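Local coordinates for protein acetyl-CoA acetyltransferase (Mycobacterium smegmatis, PDB 4EGV) that adopts the thiolase fold as a monomer and may act as an acyltransferase, at residues A[56-67]-A[285-293]. Sequence-based numbering, arbitrary orientation.
Sequences DCGADADTVARA and KLGVPEEKW
Lys292 reaches across to Asp56, where its NZ donates a hydrogen bond of 2.9 Å to Asp56 O. The ammonium lies in the carbonyl plane and the C=O...N angle is 158°, so the approach is nearly head-on. A bend at chi2 (-77°) precedes an extended remainder of the lysine chain, which delivers NZ to the C-terminal end of helix 42-56. The Asp56 carboxylate plays a lesser part: OD1 stays 4.1 Å from Lys292 NZ, beyond a salt bridge, while OD2 is engaged by Arg396 and by the backbone N of Val25.

Further along, the carbonyl of Cys57 faces carbon rather than a donor across the contact. Its O lies 3.5 Å from Val288 CG1 and equally close to Pro289 CD. Val288 CG2, the branch beside the backbone N, meets Ala59 CB at 4.1 Å and also borders Cys57. Ala59 CB also abuts Leu286 O, just ahead of the Schellman motif at Gly287. Leu286 directs CD1 at helix 61-67, crossing Val64 obliquely to lie 4.1 Å from its CG2 and 4.2 Å from Ala67 CB; CD2 turns to Thr63 CG2.

The contact therefore joins the link between helices 42-56 and 61-67, and helix 61-67 itself, to the connection from helix 280-286 to strand 294-303, with Cys57 and Val288 both resting on Val23 of strand 20-29. Its chemistry is mainly apolar, with a single cross-segment hydrogen bond at one end. Because that bond ends on a C-terminal helix carbonyl, the lysine charge would probably be stabilised by the helix dipole as well as by the nearby carboxylate.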
loop_
_atom_site.group_PDB
_atom_site.type_symbol
_atom_site.label_atom_id
_atom_site.label_comp_id
_atom_site.label_asym_id
_atom_site.label_seq_id
_atom_site.Cartn_x
_atom_site.Cartn_y
_atom_site.Cartn_z
ATOM N N ASP A 56 -9.842 10.845 -21.562
ATOM C CA ASP A 56 -8.826 11.680 -21.015
ATOM C C ASP A 56 -7.685 11.887 -21.998
ATOM O O ASP A 56 -7.115 12.966 -22.031
ATOM C CB ASP A 56 -8.312 11.058 -19.734
ATOM C CG ASP A 56 -7.425 11.987 -18.949
ATOM O OD1 ASP A 56 -7.934 13.049 -18.510
ATOM O OD2 ASP A 56 -6.232 11.621 -18.758
ATOM N N CYS A 57 -7.399 10.906 -22.820
ATOM C CA CYS A 57 -6.278 10.986 -23.742
ATOM C C CYS A 57 -6.384 11.907 -24.922
ATOM O O CYS A 57 -5.424 12.089 -25.602
ATOM C CB CYS A 57 -5.842 9.598 -24.206
ATOM S SG CYS A 57 -6.681 8.873 -25.524
ATOM N N GLY A 58 -7.546 12.479 -25.153
ATOM C CA GLY A 58 -7.755 13.451 -26.201
ATOM C C GLY A 58 -7.769 12.991 -27.631
ATOM O O GLY A 58 -7.626 13.767 -28.529
ATOM N N ALA A 59 -7.961 11.717 -27.845
ATOM C CA ALA A 59 -8.023 11.175 -29.169
ATOM C C ALA A 59 -9.334 10.507 -29.225
ATOM O O ALA A 59 -10.029 10.495 -28.268
ATOM C CB ALA A 59 -6.971 10.195 -29.362
ATOM N N ASP A 60 -9.683 9.951 -30.357
ATOM C CA ASP A 60 -10.937 9.238 -30.508
ATOM C C ASP A 60 -10.947 7.969 -29.699
ATOM O O ASP A 60 -10.165 7.096 -29.923
ATOM C CB ASP A 60 -11.106 8.895 -31.975
ATOM C CG ASP A 60 -12.385 8.241 -32.274
ATOM O OD1 ASP A 60 -13.361 8.483 -31.581
ATOM O OD2 ASP A 60 -12.417 7.489 -33.236
ATOM N N ALA A 61 -11.867 7.865 -28.771
ATOM C CA ALA A 61 -11.950 6.733 -27.893
ATOM C C ALA A 61 -12.045 5.393 -28.596
ATOM O O ALA A 61 -11.405 4.455 -28.222
ATOM C CB ALA A 61 -13.096 6.922 -26.991
ATOM N N ASP A 62 -12.864 5.319 -29.618
ATOM C CA ASP A 62 -13.129 4.095 -30.323
ATOM C C ASP A 62 -11.924 3.599 -31.080
ATOM O O ASP A 62 -11.667 2.421 -31.115
ATOM C CB ASP A 62 -14.301 4.280 -31.278
ATOM C CG ASP A 62 -15.612 4.505 -30.570
ATOM O OD1 ASP A 62 -15.811 3.994 -29.485
ATOM O OD2 ASP A 62 -16.465 5.198 -31.108
ATOM N N THR A 63 -11.187 4.508 -31.690
ATOM C CA THR A 63 -9.963 4.167 -32.393
ATOM C C THR A 63 -8.924 3.650 -31.402
ATOM O O THR A 63 -8.180 2.708 -31.712
ATOM C CB THR A 63 -9.412 5.360 -33.215
ATOM O OG1 THR A 63 -10.507 6.054 -33.809
ATOM C CG2 THR A 63 -8.469 4.905 -34.345
ATOM N N VAL A 64 -8.900 4.250 -30.211
ATOM C CA VAL A 64 -7.950 3.879 -29.168
ATOM C C VAL A 64 -8.264 2.490 -28.644
ATOM O O VAL A 64 -7.388 1.638 -28.539
ATOM C CB VAL A 64 -7.916 4.919 -27.997
ATOM C CG1 VAL A 64 -6.837 4.571 -26.968
ATOM C CG2 VAL A 64 -7.669 6.299 -28.524
ATOM N N ALA A 65 -9.531 2.285 -28.311
ATOM C CA ALA A 65 -10.051 0.992 -27.902
ATOM C C ALA A 65 -9.720 -0.167 -28.871
ATOM O O ALA A 65 -9.340 -1.254 -28.436
ATOM C CB ALA A 65 -11.535 1.081 -27.710
ATOM N N ARG A 66 -9.873 0.058 -30.177
ATOM C CA ARG A 66 -9.509 -0.964 -31.170
ATOM C C ARG A 66 -8.006 -1.262 -31.189
ATOM O O ARG A 66 -7.603 -2.330 -31.622
ATOM C CB ARG A 66 -10.037 -0.620 -32.577
ATOM C CG ARG A 66 -11.528 -0.940 -32.767
ATOM C CD ARG A 66 -12.062 -0.677 -34.215
ATOM N NE ARG A 66 -11.724 0.654 -34.767
ATOM C CZ ARG A 66 -12.480 1.756 -34.702
ATOM N NH1 ARG A 66 -13.662 1.751 -34.115
ATOM N NH2 ARG A 66 -12.042 2.881 -35.233
ATOM N N ALA A 67 -7.194 -0.334 -30.680
ATOM C CA ALA A 67 -5.756 -0.478 -30.711
ATOM C C ALA A 67 -5.178 -1.171 -29.470
ATOM O O ALA A 67 -4.008 -1.563 -29.464
ATOM C CB ALA A 67 -5.081 0.896 -30.936
ATOM N N LYS A 285 0.727 8.057 -33.576
ATOM C CA LYS A 285 -0.129 7.367 -34.557
ATOM C C LYS A 285 -1.613 7.585 -34.342
ATOM O O LYS A 285 -2.338 7.818 -35.269
ATOM C CB LYS A 285 0.183 5.869 -34.544
ATOM C CG LYS A 285 -0.061 5.137 -35.857
ATOM C CD LYS A 285 1.153 4.220 -36.216
ATOM C CE LYS A 285 1.330 2.971 -35.300
ATOM N NZ LYS A 285 0.375 1.892 -35.670
ATOM N N LEU A 286 -1.968 7.612 -33.081
ATOM C CA LEU A 286 -3.310 7.694 -32.581
ATOM C C LEU A 286 -3.774 9.095 -32.296
ATOM O O LEU A 286 -4.931 9.303 -32.087
ATOM C CB LEU A 286 -3.390 6.893 -31.306
ATOM C CG LEU A 286 -3.570 5.403 -31.448
ATOM C CD1 LEU A 286 -4.143 4.946 -30.217
ATOM C CD2 LEU A 286 -4.474 5.053 -32.552
ATOM N N GLY A 287 -2.891 10.066 -32.267
ATOM C CA GLY A 287 -3.345 11.433 -32.296
ATOM C C GLY A 287 -3.564 12.089 -30.977
ATOM O O GLY A 287 -4.296 13.016 -30.847
ATOM N N VAL A 288 -2.845 11.574 -30.022
ATOM C CA VAL A 288 -2.775 11.928 -28.588
ATOM C C VAL A 288 -1.893 13.120 -28.315
ATOM O O VAL A 288 -0.688 13.007 -28.404
ATOM C CB VAL A 288 -2.259 10.758 -27.714
ATOM C CG1 VAL A 288 -2.154 11.166 -26.261
ATOM C CG2 VAL A 288 -3.163 9.550 -27.858
ATOM N N PRO A 289 -2.499 14.264 -27.951
ATOM C CA PRO A 289 -1.744 15.476 -27.687
ATOM C C PRO A 289 -0.568 15.257 -26.733
ATOM O O PRO A 289 -0.694 14.586 -25.731
ATOM C CB PRO A 289 -2.794 16.388 -27.048
ATOM C CG PRO A 289 -4.071 15.930 -27.619
ATOM C CD PRO A 289 -3.942 14.472 -27.742
ATOM N N GLU A 290 0.558 15.862 -27.050
ATOM C CA GLU A 290 1.753 15.720 -26.248
ATOM C C GLU A 290 1.632 16.254 -24.807
ATOM O O GLU A 290 2.250 15.698 -23.923
ATOM C CB GLU A 290 2.979 16.284 -26.998
ATOM C CG GLU A 290 4.300 15.945 -26.326
ATOM C CD GLU A 290 5.495 15.972 -27.247
ATOM O OE1 GLU A 290 5.324 16.108 -28.482
ATOM O OE2 GLU A 290 6.616 15.837 -26.718
ATOM N N GLU A 291 0.832 17.289 -24.561
ATOM C CA GLU A 291 0.634 17.763 -23.181
ATOM C C GLU A 291 -0.025 16.714 -22.216
ATOM O O GLU A 291 -0.001 16.881 -20.991
ATOM C CB GLU A 291 0.005 19.181 -23.104
ATOM C CG GLU A 291 -1.483 19.304 -23.399
ATOM C CD GLU A 291 -1.765 19.604 -24.863
ATOM O OE1 GLU A 291 -0.880 19.308 -25.703
ATOM O OE2 GLU A 291 -2.871 20.124 -25.183
ATOM N N LYS A 292 -0.536 15.616 -22.785
ATOM C CA LYS A 292 -1.100 14.487 -22.026
ATOM C C LYS A 292 -0.108 13.399 -21.604
ATOM O O LYS A 292 -0.410 12.617 -20.727
ATOM C CB LYS A 292 -2.216 13.804 -22.831
ATOM C CG LYS A 292 -3.430 14.644 -23.125
ATOM C CD LYS A 292 -4.348 14.784 -21.963
ATOM C CE LYS A 292 -5.436 15.802 -22.298
ATOM N NZ LYS A 292 -6.568 15.749 -21.346
ATOM N N TRP A 293 1.047 13.336 -22.248
ATOM C CA TRP A 293 2.026 12.307 -21.956
ATOM C C TRP A 293 2.759 12.507 -20.622
ATOM O O TRP A 293 3.317 13.572 -20.340
ATOM C CB TRP A 293 3.076 12.239 -23.047
ATOM C CG TRP A 293 2.588 12.107 -24.391
ATOM C CD1 TRP A 293 1.306 12.100 -24.795
ATOM C CD2 TRP A 293 3.388 11.984 -25.568
ATOM N NE1 TRP A 293 1.238 11.978 -26.156
ATOM C CE2 TRP A 293 2.505 11.907 -26.659
ATOM C CE3 TRP A 293 4.770 11.916 -25.806
ATOM C CZ2 TRP A 293 2.948 11.782 -27.970
ATOM C CZ3 TRP A 293 5.209 11.784 -27.095
ATOM C CH2 TRP A 293 4.298 11.705 -28.167
#